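Local coordinates for fructosamine deglycase FrlB (Bacillus subtilis, PDB 3EUA), which converts a range of fructosamine 6-phosphates into glucose 6-phosphate and a free amino acid, at residues His27-Ala32 and Val70-Lys75; Phe109-Pro114 and Val122-Trp127. All coordinates share one frame; numbering follows the deposited sequence.

Contact 1 (His27-Ala32 and Val70-Lys75); sequences HVFFVA and VQLGEK
His27 and Phe29, alternate residues of strand 27-32, send their side chains to the same side, where Gln71 and Leu72 of the loop before strand 76-82 meet them. The imidazole swings away from its own backbone N (CG anti to it, chi1 -152°), which brings its ND1 edge to the Gln71 side chain, with ND1 3.7 Å from Gln71 CB. Ring and amide planes stand 68° apart. A water in the plane of the imidazole joins the two groups: it lies 2.7 Å from His27 ND1 and donates to Gln71 OE1 at 3.2 Å. Phe29 packs against Leu72, its CE2 3.9 Å from the methyl CD1, while its CZ lies over one face of the imidazole, offset toward the rim. Were Phe29 cut back to an alanine, Leu72 CD1 and that imidazole face would probably both lose the ring that packs on them. Histidine and glutamine suit their places because each offers two polar atoms: the buried imidazole has Asp57 on NE2 and the water on ND1, and Gln71 NE2 bonds to Ser51 O and Ile54 O of the second subunit. The contact thus joins an interior strand of the parallel sheet to a loop that also bonds to the partner subunit.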
# COMPACT_ATOMS: atom_id res chain seq x y z
N HIS A 27 -14.38 11.07 8.99
CA HIS A 27 -13.36 10.52 8.09
C HIS A 27 -12.06 11.28 8.26
O HIS A 27 -12.07 12.50 8.26
CB HIS A 27 -13.84 10.70 6.61
CG HIS A 27 -13.32 9.68 5.62
ND1 HIS A 27 -14.17 9.00 4.76
CD2 HIS A 27 -12.07 9.24 5.35
CE1 HIS A 27 -13.45 8.19 4.00
NE2 HIS A 27 -12.18 8.31 4.34
N VAL A 28 -10.94 10.55 8.39
CA VAL A 28 -9.62 11.15 8.43
C VAL A 28 -8.86 10.73 7.15
O VAL A 28 -8.94 9.57 6.74
CB VAL A 28 -8.80 10.73 9.67
CG1 VAL A 28 -7.45 11.41 9.61
CG2 VAL A 28 -9.49 11.17 10.94
N PHE A 29 -8.21 11.68 6.47
CA PHE A 29 -7.39 11.40 5.29
C PHE A 29 -5.95 11.78 5.60
O PHE A 29 -5.73 12.89 6.00
CB PHE A 29 -7.87 12.18 4.04
CG PHE A 29 -9.22 11.74 3.53
CD1 PHE A 29 -9.34 10.70 2.62
CD2 PHE A 29 -10.38 12.34 3.97
CE1 PHE A 29 -10.59 10.26 2.16
CE2 PHE A 29 -11.62 11.91 3.49
CZ PHE A 29 -11.72 10.89 2.58
N PHE A 30 -5.01 10.84 5.47
CA PHE A 30 -3.58 11.07 5.64
C PHE A 30 -2.99 11.31 4.25
O PHE A 30 -2.90 10.39 3.45
CB PHE A 30 -2.95 9.86 6.28
CG PHE A 30 -3.45 9.60 7.66
CD1 PHE A 30 -3.00 10.41 8.73
CD2 PHE A 30 -4.34 8.57 7.91
CE1 PHE A 30 -3.44 10.16 10.03
CE2 PHE A 30 -4.80 8.33 9.18
CZ PHE A 30 -4.34 9.12 10.25
N VAL A 31 -2.61 12.54 3.96
CA VAL A 31 -2.18 12.91 2.61
C VAL A 31 -0.82 13.58 2.54
O VAL A 31 -0.60 14.67 3.11
CB VAL A 31 -3.24 13.85 1.97
CG1 VAL A 31 -2.93 14.13 0.52
CG2 VAL A 31 -4.65 13.25 2.08
N ALA A 32 0.09 12.97 1.82
CA ALA A 32 1.45 13.52 1.67
C ALA A 32 2.13 12.76 0.55
O ALA A 32 1.50 11.90 -0.07
CB ALA A 32 2.22 13.36 2.98
N VAL A 70 -15.24 10.17 -2.86
CA VAL A 70 -16.59 10.74 -2.76
C VAL A 70 -16.99 11.11 -1.32
O VAL A 70 -17.81 12.00 -1.12
CB VAL A 70 -17.68 9.85 -3.46
CG1 VAL A 70 -17.84 8.54 -2.78
CG2 VAL A 70 -19.01 10.55 -3.45
N GLN A 71 -16.37 10.47 -0.33
CA GLN A 71 -16.68 10.76 1.06
C GLN A 71 -15.90 11.96 1.60
O GLN A 71 -16.06 12.31 2.75
CB GLN A 71 -16.43 9.51 1.91
CG GLN A 71 -17.47 8.42 1.64
CD GLN A 71 -17.18 7.13 2.36
OE1 GLN A 71 -16.58 7.13 3.42
NE2 GLN A 71 -17.60 6.02 1.79
N LEU A 72 -15.05 12.59 0.78
CA LEU A 72 -14.32 13.79 1.20
C LEU A 72 -15.29 14.96 1.24
O LEU A 72 -15.93 15.28 0.24
CB LEU A 72 -13.20 14.14 0.22
CG LEU A 72 -12.38 15.43 0.47
CD1 LEU A 72 -11.72 15.39 1.79
CD2 LEU A 72 -11.36 15.64 -0.66
N GLY A 73 -15.36 15.64 2.38
CA GLY A 73 -16.24 16.78 2.50
C GLY A 73 -16.20 17.47 3.84
O GLY A 73 -15.21 17.42 4.55
N GLU A 74 -17.32 18.09 4.21
CA GLU A 74 -17.42 18.86 5.45
C GLU A 74 -17.21 18.10 6.74
O GLU A 74 -16.92 18.71 7.77
CB GLU A 74 -18.76 19.58 5.51
CG GLU A 74 -18.88 20.70 4.47
CD GLU A 74 -20.26 21.33 4.44
OE1 GLU A 74 -21.23 20.62 4.82
OE2 GLU A 74 -20.38 22.52 4.02
N LYS A 75 -17.37 16.79 6.71
CA LYS A 75 -17.15 15.98 7.90
C LYS A 75 -15.80 15.28 7.84
O LYS A 75 -15.56 14.34 8.59
CB LYS A 75 -18.26 14.96 8.07
CG LYS A 75 -19.63 15.60 8.27
CD LYS A 75 -20.71 14.56 8.19
CE LYS A 75 -22.05 15.15 8.48
NZ LYS A 75 -23.05 14.04 8.43
O HOH W 1 -16.76 9.47 5.53

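Contact 2 (Phe109-Pro114 and Val122-Trp127); sequences FKPESP and VAQYDW
Phe109 and Gln124 bring the two backbones nearest, their CA atoms 5.4 Å apart where the parallel strands 103-108 and 121-124 end. Beyond this point the chains part: Lys110 to Ser113 form a type I beta turn into helix 114-118, while Tyr125 to Trp127 run on as loop. No hydrogen bond crosses between the segments. Inside the turn, Lys110 O accepts from both the N and the OG of Ser113, the hydroxyl 2.7 Å from Lys110 O; serine suits this N-cap position because its short side chain also reaches Ala116 N, through a weak bond. Pro111 lies across the extended Gln124 chain, its CG 3.4 Å from Gln124 CD. Phe109 turns its ring away from its own backbone N (chi1 -179°) and along the other segment: the ring edge meets Tyr125 O in plane, CD1 to O 3.5 Å. Trp127 CB makes the close contact, 3.6 Å from Phe109 CE1, and the indole directs an edge at the Phe109 face in a tilted T-shaped pair, planes at 58°. His83 stacks on Phe109, meets the Trp127 ring and bonds to Tyr125 OH. Backbone pairing of Ala123 and Tyr125 with Thr108 stops at the strand ends; from there, aromatic and apolar side-chain contact joins the two segments.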
# COMPACT_ATOMS: atom_id res chain seq x y z
N PHE A 109 8.15 21.85 8.37
CA PHE A 109 9.31 22.40 9.04
C PHE A 109 9.36 23.91 8.75
O PHE A 109 10.01 24.67 9.48
CB PHE A 109 10.56 21.66 8.54
CG PHE A 109 11.85 22.10 9.17
CD1 PHE A 109 12.06 21.90 10.51
CD2 PHE A 109 12.89 22.63 8.39
CE1 PHE A 109 13.26 22.27 11.10
CE2 PHE A 109 14.08 22.99 8.96
CZ PHE A 109 14.27 22.82 10.33
N LYS A 110 8.62 24.36 7.74
CA LYS A 110 8.63 25.77 7.32
C LYS A 110 7.25 26.43 7.38
O LYS A 110 6.44 26.24 6.48
CB LYS A 110 9.25 25.88 5.95
CG LYS A 110 10.63 25.29 5.99
CD LYS A 110 11.46 25.68 4.86
CE LYS A 110 12.80 25.02 4.97
NZ LYS A 110 13.68 25.52 3.92
N PRO A 111 6.97 27.18 8.47
CA PRO A 111 5.69 27.89 8.61
C PRO A 111 5.33 29.02 7.59
O PRO A 111 4.16 29.35 7.52
CB PRO A 111 5.74 28.43 10.05
CG PRO A 111 7.16 28.46 10.40
CD PRO A 111 7.76 27.27 9.71
N GLU A 112 6.28 29.55 6.82
CA GLU A 112 5.98 30.59 5.84
C GLU A 112 5.78 29.96 4.44
O GLU A 112 5.69 30.66 3.42
CB GLU A 112 7.14 31.61 5.86
CG GLU A 112 7.51 32.15 7.30
CD GLU A 112 8.91 32.93 7.42
OE1 GLU A 112 9.57 32.79 8.52
OE2 GLU A 112 9.35 33.63 6.46
N SER A 113 5.67 28.63 4.39
CA SER A 113 5.56 27.91 3.13
C SER A 113 4.18 27.93 2.50
O SER A 113 3.20 28.19 3.18
CB SER A 113 5.90 26.46 3.39
OG SER A 113 4.94 25.88 4.24
N PRO A 114 4.10 27.68 1.18
CA PRO A 114 2.83 27.54 0.46
C PRO A 114 1.85 26.54 1.11
O PRO A 114 0.66 26.80 1.15
CB PRO A 114 3.29 27.07 -0.91
CG PRO A 114 4.59 27.68 -1.08
CD PRO A 114 5.24 27.61 0.26
N VAL A 122 -1.81 24.85 11.07
CA VAL A 122 -0.43 24.50 10.80
C VAL A 122 0.27 24.12 12.08
O VAL A 122 0.18 24.82 13.06
CB VAL A 122 0.34 25.68 10.18
CG1 VAL A 122 1.82 25.29 9.97
CG2 VAL A 122 -0.29 26.10 8.85
N ALA A 123 0.98 23.00 12.06
CA ALA A 123 1.73 22.52 13.20
C ALA A 123 3.16 22.27 12.74
O ALA A 123 3.40 21.48 11.85
CB ALA A 123 1.10 21.23 13.71
N GLN A 124 4.11 22.94 13.32
CA GLN A 124 5.45 22.71 12.87
C GLN A 124 6.05 21.61 13.69
O GLN A 124 5.53 21.23 14.74
CB GLN A 124 6.30 23.93 13.09
CG GLN A 124 5.82 25.22 12.51
CD GLN A 124 6.70 26.33 13.07
OE1 GLN A 124 7.92 26.18 13.14
NE2 GLN A 124 6.08 27.41 13.50
N TYR A 125 7.16 21.10 13.20
CA TYR A 125 7.90 20.09 13.93
C TYR A 125 9.36 20.45 13.88
O TYR A 125 9.77 21.25 13.03
CB TYR A 125 7.62 18.71 13.33
CG TYR A 125 8.00 18.46 11.87
CD1 TYR A 125 9.31 18.17 11.51
CD2 TYR A 125 7.03 18.41 10.88
CE1 TYR A 125 9.66 17.92 10.20
CE2 TYR A 125 7.36 18.13 9.55
CZ TYR A 125 8.66 17.88 9.21
OH TYR A 125 9.00 17.59 7.92
N ASP A 126 10.13 19.90 14.81
CA ASP A 126 11.55 20.19 14.85
C ASP A 126 12.29 19.08 14.12
O ASP A 126 11.81 17.95 13.99
CB ASP A 126 12.00 20.49 16.25
CG ASP A 126 11.55 21.88 16.69
OD1 ASP A 126 11.10 22.67 15.81
OD2 ASP A 126 11.70 22.22 17.86
N TRP A 127 13.47 19.43 13.64
CA TRP A 127 14.28 18.55 12.85
C TRP A 127 15.77 18.81 13.12
O TRP A 127 16.16 19.90 13.51
CB TRP A 127 13.90 18.72 11.35
CG TRP A 127 14.84 18.14 10.34
CD1 TRP A 127 16.03 18.69 9.92
CD2 TRP A 127 14.65 16.96 9.55
NE1 TRP A 127 16.61 17.90 8.97
CE2 TRP A 127 15.78 16.84 8.71
CE3 TRP A 127 13.64 15.99 9.47
CZ2 TRP A 127 15.93 15.80 7.80
CZ3 TRP A 127 13.79 14.95 8.56
CH2 TRP A 127 14.93 14.85 7.75

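Overall arrangement
Both contacts belong to the first SIS domain and reach one parallel sheet, but in different places: contact 1 is buried and involves strand 27-32, inside the sheet, whereas contact 2 lies at the surface and involves strand 121-124, outermost within the chain. Their centres are about 22 Å apart and they do not touch, and contact 1 closes along the chain before contact 2 opens. Contact 1 joins the beginning of a strand to a loop preceding its neighbour; contact 2 joins segments at the ends of adjacent strands. The chemistry differs accordingly. A water-linked polar pair and an apolar pair serve beside the subunit interface in contact 1, while aromatic rings and a proline laid across a glutamine make up contact 2, which no other protein chain touches.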